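Local coordinates for p450 cytochrome, putative (Rippkaea orientalis, PDB 6Y01), which binds the molybdenum cofactor and probably acts as its carrier, using a Rossmann-type fold with a parallel beta sheet at its centre, at residues 157-162 against 166-171; 109-114 against 170-175; 41-46 against 67-72. One frame throughout, in Å; residues are numbered along the deposited sequence.

Contact 1 of 3, residues 157-162 against 166-171; sequences WIASSP and IELIKS
Leu168 lies against Trp157 and Ala159, where the last, outermost strand of the Rossmann-type sheet turns back into the C-terminal helix 162-176. The close-packed part centres on the two methyls of Leu168. CD1 is shared between two neighbours, lying 4.1 Å from Ala159 CB and equally far from Trp157 CB, while CD2 comes to 3.8 Å from Trp157 CD1 on the pyrrole part of the indole. With CG turned anti to its carbonyl carbon (chi1 -71°), the leucine reaches off the helix so that CD1 lies between the two CB atoms and CD2 approaches the indole obliquely. Ala159 suits this buried place because its single methyl fits between helix 162-176 and the neighbouring strand 135-138, where Ile136 touches it.

The outer side is looser. The Trp157 ring stays partly exposed, Ile158 points its side chain away from the helix, and Glu167 could be modelled no further than CB. At the turn, Ser161 serves as N-cap: its OG takes the backbone N-H of Asn164, whose own OD1 accepts from Ser160 N. Pro162 follows naturally, since the first turn of a helix does not need the N-H that proline lacks, and its ring packs on Leu38 of helix 29-44. The first turn is closed by Ile166 N donating to Pro162 O at 3.2 Å, with an N-H...O angle of 153°. Farther along, Ser171 OG donates to Leu168 O, three residues back, at 2.7 Å, the hydroxyl tilted 23° from the carbonyl plane.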
# COMPACT_ATOMS: atom_id res chain seq x y z
N TRP D 157 -10.02 18.58 17.59
CA TRP D 157 -11.25 19.33 17.96
C TRP D 157 -12.32 18.36 18.44
O TRP D 157 -12.42 17.26 17.92
CB TRP D 157 -11.79 20.09 16.75
CG TRP D 157 -11.08 21.38 16.51
CD1 TRP D 157 -11.37 22.61 17.04
CD2 TRP D 157 -10.03 21.59 15.57
NE1 TRP D 157 -10.52 23.56 16.53
CE2 TRP D 157 -9.69 22.95 15.62
CE3 TRP D 157 -9.34 20.73 14.72
CZ2 TRP D 157 -8.67 23.48 14.85
CZ3 TRP D 157 -8.32 21.25 13.96
CH2 TRP D 157 -8.00 22.61 14.01
N ILE D 158 -13.09 18.78 19.42
CA ILE D 158 -14.22 18.01 19.98
C ILE D 158 -15.52 18.72 19.60
O ILE D 158 -15.71 19.86 20.01
CB ILE D 158 -14.12 17.87 21.50
CG1 ILE D 158 -12.73 17.40 21.93
CG2 ILE D 158 -15.23 16.94 22.00
CD1 ILE D 158 -12.35 16.07 21.44
N ALA D 159 -16.37 18.06 18.83
CA ALA D 159 -17.64 18.66 18.40
C ALA D 159 -18.77 18.23 19.32
O ALA D 159 -18.76 17.13 19.86
CB ALA D 159 -17.98 18.29 16.97
N SER D 160 -19.78 19.08 19.39
CA SER D 160 -20.98 18.85 20.23
C SER D 160 -22.14 18.27 19.40
O SER D 160 -23.08 17.76 20.00
CB SER D 160 -21.40 20.14 20.92
OG SER D 160 -21.56 21.20 19.96
N SER D 161 -22.09 18.38 18.09
CA SER D 161 -23.21 18.00 17.21
C SER D 161 -22.74 17.98 15.78
O SER D 161 -21.69 18.51 15.45
CB SER D 161 -24.34 19.01 17.32
OG SER D 161 -23.92 20.25 16.78
N PRO D 162 -23.50 17.37 14.85
CA PRO D 162 -23.19 17.47 13.42
C PRO D 162 -23.07 18.92 12.95
O PRO D 162 -22.14 19.23 12.22
CB PRO D 162 -24.35 16.70 12.77
CG PRO D 162 -24.71 15.69 13.81
CD PRO D 162 -24.63 16.47 15.11
N ILE D 166 -19.78 21.09 11.15
CA ILE D 166 -19.76 21.93 9.94
C ILE D 166 -19.16 23.30 10.29
O ILE D 166 -18.35 23.81 9.51
CB ILE D 166 -21.17 22.07 9.33
CG1 ILE D 166 -21.76 20.70 9.01
CG2 ILE D 166 -21.14 22.97 8.12
CD1 ILE D 166 -21.00 19.87 8.00
N GLU D 167 -19.57 23.88 11.43
CA GLU D 167 -19.02 25.18 11.88
C GLU D 167 -17.50 25.08 12.01
O GLU D 167 -16.77 25.98 11.52
CB GLU D 167 -19.61 25.60 13.23
N LEU D 168 -17.01 23.99 12.61
CA LEU D 168 -15.56 23.81 12.82
C LEU D 168 -14.87 23.69 11.48
O LEU D 168 -13.83 24.31 11.28
CB LEU D 168 -15.29 22.61 13.72
CG LEU D 168 -15.68 22.77 15.18
CD1 LEU D 168 -15.62 21.43 15.89
CD2 LEU D 168 -14.75 23.76 15.87
N ILE D 169 -15.42 22.90 10.57
CA ILE D 169 -14.81 22.76 9.23
C ILE D 169 -14.68 24.12 8.57
O ILE D 169 -13.64 24.41 7.99
CB ILE D 169 -15.60 21.78 8.35
CG1 ILE D 169 -15.49 20.36 8.93
CG2 ILE D 169 -15.15 21.87 6.89
CD1 ILE D 169 -16.53 19.42 8.34
N LYS D 170 -15.74 24.93 8.58
CA LYS D 170 -15.67 26.26 7.95
C LYS D 170 -14.53 27.08 8.55
O LYS D 170 -13.83 27.74 7.80
CB LYS D 170 -17.02 26.96 8.08
CG LYS D 170 -18.07 26.34 7.18
CD LYS D 170 -19.41 26.93 7.36
CE LYS D 170 -20.38 26.29 6.39
NZ LYS D 170 -21.78 26.54 6.81
N SER D 171 -14.34 27.03 9.87
CA SER D 171 -13.24 27.80 10.51
C SER D 171 -11.88 27.23 10.08
O SER D 171 -10.93 28.02 9.87
CB SER D 171 -13.40 27.88 11.98
OG SER D 171 -13.23 26.61 12.55

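Contact 2 of 3, residues 109-114 against 170-175; sequences SDVVIA and KSIITV
Strand and helix come closest at Val111 and Ile172, whose CA atoms stand 8.1 Å apart, a spacing that puts branched side chains rather than backbone between a sheet and the helix covering it. Val111 carries the strand's share of the contact with one methyl. Its CG2 lies 4.0 Å from Ile172 CG2 and 4.2 Å from Ile173 CG2, so it meets the gamma methyls of two successive helix residues. The valine has CG1 anti to the backbone N (chi1 -179°), which leaves CG2 beside the N and directed at these two isoleucines; CG1 is then available for Ile169, a turn earlier on the helix. Beta-branched valine favours the extended backbone of a strand, and the beta branch of each isoleucine supplies the CG2 that meets it, while the CD1 end of Ile172 turns to Trp157. The atoms that touch are all methyls, consistent with a small patch held by packing and the exclusion of water.

Next to it, Asp110 OD2 accepts the backbone N-H of Ile17. Ile172 also reaches Pro134, and Ile173 packs on Pro16 and Trp47, extending the apolar layer to both flanks. Strand 111-115 runs in the middle of the sheet, hydrogen-bonded to strand 17-21 on one edge and strand 135-138 on the other; helix 162-176 covers Val111 and Ile113, and helix 119-130 packs on Val112 and Ala114.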
# COMPACT_ATOMS: atom_id res chain seq x y z
N SER D 109 -8.32 13.52 2.82
CA SER D 109 -9.36 14.32 3.47
C SER D 109 -8.81 15.70 3.83
O SER D 109 -7.65 15.81 4.30
CB SER D 109 -9.87 13.65 4.71
OG SER D 109 -10.51 12.41 4.45
N ASP D 110 -9.58 16.75 3.63
CA ASP D 110 -9.24 18.08 4.15
C ASP D 110 -9.47 18.14 5.66
O ASP D 110 -8.71 18.81 6.37
CB ASP D 110 -10.03 19.15 3.40
CG ASP D 110 -9.62 19.21 1.96
OD1 ASP D 110 -8.37 19.29 1.68
OD2 ASP D 110 -10.47 19.15 1.13
N VAL D 111 -10.51 17.49 6.14
CA VAL D 111 -10.83 17.35 7.58
C VAL D 111 -11.33 15.93 7.76
O VAL D 111 -12.07 15.42 6.88
CB VAL D 111 -11.89 18.36 8.04
CG1 VAL D 111 -12.15 18.16 9.52
CG2 VAL D 111 -11.51 19.79 7.70
N VAL D 112 -10.98 15.31 8.86
CA VAL D 112 -11.42 13.95 9.21
C VAL D 112 -12.35 14.10 10.41
O VAL D 112 -11.99 14.77 11.40
CB VAL D 112 -10.21 13.05 9.58
CG1 VAL D 112 -10.67 11.72 10.12
CG2 VAL D 112 -9.29 12.84 8.38
N ILE D 113 -13.55 13.53 10.30
CA ILE D 113 -14.47 13.45 11.44
C ILE D 113 -14.58 12.00 11.88
O ILE D 113 -14.86 11.11 11.04
CB ILE D 113 -15.88 13.96 11.08
CG1 ILE D 113 -15.85 15.38 10.51
CG2 ILE D 113 -16.79 13.83 12.27
CD1 ILE D 113 -17.19 15.87 9.98
N ALA D 114 -14.37 11.79 13.17
CA ALA D 114 -14.59 10.48 13.78
C ALA D 114 -15.94 10.55 14.48
O ALA D 114 -16.08 11.24 15.50
CB ALA D 114 -13.48 10.11 14.76
N LYS D 170 -15.74 24.93 8.58
CA LYS D 170 -15.67 26.26 7.95
C LYS D 170 -14.53 27.08 8.55
O LYS D 170 -13.83 27.74 7.80
CB LYS D 170 -17.02 26.96 8.08
CG LYS D 170 -18.07 26.34 7.18
CD LYS D 170 -19.41 26.93 7.36
CE LYS D 170 -20.38 26.29 6.39
NZ LYS D 170 -21.78 26.54 6.81
N SER D 171 -14.34 27.03 9.87
CA SER D 171 -13.24 27.80 10.51
C SER D 171 -11.88 27.23 10.08
O SER D 171 -10.93 28.02 9.87
CB SER D 171 -13.40 27.88 11.98
OG SER D 171 -13.23 26.61 12.55
N ILE D 172 -11.78 25.91 9.94
CA ILE D 172 -10.51 25.23 9.58
C ILE D 172 -10.13 25.55 8.14
O ILE D 172 -8.97 25.93 7.88
CB ILE D 172 -10.63 23.71 9.81
CG1 ILE D 172 -10.70 23.42 11.32
CG2 ILE D 172 -9.47 22.96 9.15
CD1 ILE D 172 -11.23 22.07 11.67
N ILE D 173 -11.06 25.39 7.21
CA ILE D 173 -10.72 25.53 5.78
C ILE D 173 -10.56 27.03 5.45
O ILE D 173 -9.84 27.33 4.50
CB ILE D 173 -11.66 24.72 4.87
CG1 ILE D 173 -13.08 25.27 4.83
CG2 ILE D 173 -11.63 23.24 5.27
CD1 ILE D 173 -14.06 24.37 4.05
N THR D 174 -11.10 27.93 6.27
CA THR D 174 -10.87 29.40 6.10
C THR D 174 -9.44 29.78 6.47
O THR D 174 -8.88 30.64 5.77
CB THR D 174 -11.86 30.27 6.89
OG1 THR D 174 -11.73 30.00 8.28
CG2 THR D 174 -13.29 30.04 6.45
N VAL D 175 -8.88 29.16 7.52
CA VAL D 175 -7.48 29.39 8.03
C VAL D 175 -6.46 28.81 7.04
O VAL D 175 -5.37 29.41 6.87
CB VAL D 175 -7.25 28.73 9.41
CG1 VAL D 175 -5.78 28.67 9.80
CG2 VAL D 175 -8.03 29.42 10.51

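Contact 3 of 3, residues 41-46 against 67-72; sequences LIALEG and KKAEGL
Gly71 O, on the residue that abuts Ala43, receives the ammonium group of Lys67, whose NZ stands 2.8 Å away and tilted 28° from the carbonyl plane. The same NZ forms a salt bridge with Asp90 OD2, so the lysine, curling back from its helix, ties the turn to a more distant loop. That turn ends helix 58-68 with a Schellman motif: the C-prime residue Glu70 takes a positive phi (63°), its N donates to Lys67 O at 2.9 Å, and Gly71 N donates to Ala66 O.

Against this turn lies the C-terminal end of helix 29-44, and the fit depends on small residues. Ala43 CB sits 3.7 Å from Ala69 CB and 3.6 Å from Gly71 CA, a methyl pressed against a methyl and bare backbone. Glycine suits this place: its CA approaches the Ala43 CA to 4.3 Å, and a CB on it would run straight into the Ala43 methyl. Leu44 covers the outer side: with CG anti to its carbonyl carbon (chi1 -73°), the chain bends over Ala69 and brings CD2 to 3.9 Å from Ala69 CB. Helix 29-44 also finishes in a Schellman motif, where Gly46 adopts a positive phi and its N donates to Ala43 O. Leu72, ending segment 67-72, leads into strand 73-77 and packs on Ile91 of a second subunit.

Two helix ends meet through alanine methyls, a leucine end and a glycine CA. Each closes its own last turn with backbone bonds, while Lys67 and Glu45 form salt bridges elsewhere; the fit probably rests on steric match more than polar attraction.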
# COMPACT_ATOMS: atom_id res chain seq x y z
N LEU D 41 -25.47 17.25 5.80
CA LEU D 41 -24.94 18.62 5.97
C LEU D 41 -23.69 18.85 5.11
O LEU D 41 -23.50 19.94 4.57
CB LEU D 41 -24.63 18.90 7.45
CG LEU D 41 -25.81 18.89 8.39
CD1 LEU D 41 -25.33 18.99 9.82
CD2 LEU D 41 -26.81 20.00 8.08
N ILE D 42 -22.83 17.83 4.98
CA ILE D 42 -21.64 17.95 4.12
C ILE D 42 -22.10 18.18 2.67
O ILE D 42 -21.62 19.07 1.97
CB ILE D 42 -20.78 16.67 4.28
CG1 ILE D 42 -20.13 16.67 5.67
CG2 ILE D 42 -19.77 16.53 3.16
CD1 ILE D 42 -19.59 15.32 6.05
N ALA D 43 -23.05 17.38 2.21
CA ALA D 43 -23.56 17.51 0.83
C ALA D 43 -24.24 18.87 0.64
O ALA D 43 -24.06 19.46 -0.43
CB ALA D 43 -24.50 16.38 0.55
N LEU D 44 -24.93 19.36 1.66
CA LEU D 44 -25.68 20.64 1.47
C LEU D 44 -24.69 21.81 1.35
O LEU D 44 -25.05 22.84 0.78
CB LEU D 44 -26.65 20.86 2.62
CG LEU D 44 -27.87 19.94 2.57
CD1 LEU D 44 -28.63 20.01 3.89
CD2 LEU D 44 -28.80 20.27 1.39
N GLU D 45 -23.47 21.66 1.84
CA GLU D 45 -22.42 22.69 1.68
C GLU D 45 -21.77 22.61 0.29
O GLU D 45 -20.91 23.47 -0.03
CB GLU D 45 -21.34 22.52 2.76
CG GLU D 45 -21.82 22.80 4.15
CD GLU D 45 -22.27 24.23 4.38
OE1 GLU D 45 -21.78 25.16 3.66
OE2 GLU D 45 -23.14 24.43 5.26
N GLY D 46 -22.07 21.58 -0.49
CA GLY D 46 -21.38 21.34 -1.77
C GLY D 46 -20.04 20.66 -1.59
O GLY D 46 -19.23 20.70 -2.50
N LYS D 67 -26.19 11.28 -0.11
CA LYS D 67 -26.98 11.04 -1.34
C LYS D 67 -28.37 11.64 -1.25
O LYS D 67 -28.91 12.14 -2.27
CB LYS D 67 -27.06 9.56 -1.66
CG LYS D 67 -25.75 8.93 -2.10
CD LYS D 67 -24.98 9.78 -3.09
CE LYS D 67 -25.71 10.05 -4.38
NZ LYS D 67 -24.89 10.96 -5.25
N LYS D 68 -28.95 11.65 -0.06
CA LYS D 68 -30.29 12.23 0.14
C LYS D 68 -30.24 13.71 -0.24
O LYS D 68 -31.21 14.23 -0.78
CB LYS D 68 -30.75 12.09 1.59
CG LYS D 68 -32.13 12.66 1.87
CD LYS D 68 -32.46 12.74 3.35
N ALA D 69 -29.09 14.36 0.00
CA ALA D 69 -28.89 15.79 -0.31
C ALA D 69 -28.12 15.99 -1.62
O ALA D 69 -27.63 17.10 -1.87
CB ALA D 69 -28.21 16.47 0.85
N GLU D 70 -28.07 14.96 -2.46
CA GLU D 70 -27.54 14.99 -3.83
C GLU D 70 -26.04 15.33 -3.84
O GLU D 70 -25.55 15.88 -4.82
CB GLU D 70 -28.39 15.91 -4.69
CG GLU D 70 -29.85 15.49 -4.74
CD GLU D 70 -30.73 16.28 -5.65
OE1 GLU D 70 -30.53 17.51 -5.81
OE2 GLU D 70 -31.61 15.63 -6.17
N GLY D 71 -25.30 14.95 -2.80
CA GLY D 71 -23.86 15.15 -2.77
C GLY D 71 -23.13 13.99 -3.41
O GLY D 71 -23.67 12.90 -3.58
N LEU D 72 -21.85 14.24 -3.74
CA LEU D 72 -20.95 13.21 -4.27
C LEU D 72 -20.29 12.45 -3.12
O LEU D 72 -19.88 13.08 -2.12
CB LEU D 72 -19.87 13.88 -5.09
CG LEU D 72 -18.87 12.96 -5.77
CD1 LEU D 72 -19.51 12.10 -6.84
CD2 LEU D 72 -17.74 13.80 -6.36

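Overall arrangement
From the N terminus, contact 3 comes first: it joins the ends of helices 29-44 and 58-68, closing a short loop through strand 48-51, and is complete before the others open. Contact 2 closes a longer one, from strand 111-115 to helix 162-176. Contact 1 closes a tight return of three residues, from strand 157-158 into the same helix; its strand side nests inside the loop of contact 2, and its helix side overlaps contact 2 at Lys170 and Ser171. With centres about 8 Å apart, these two fix one helix to the sheet. Contact 3, centred about 17 Å from contact 1, joins them through the salt bridge of Lys170 NZ to Glu45 OE2 (3.0 Å) and through Ile166 on Leu41.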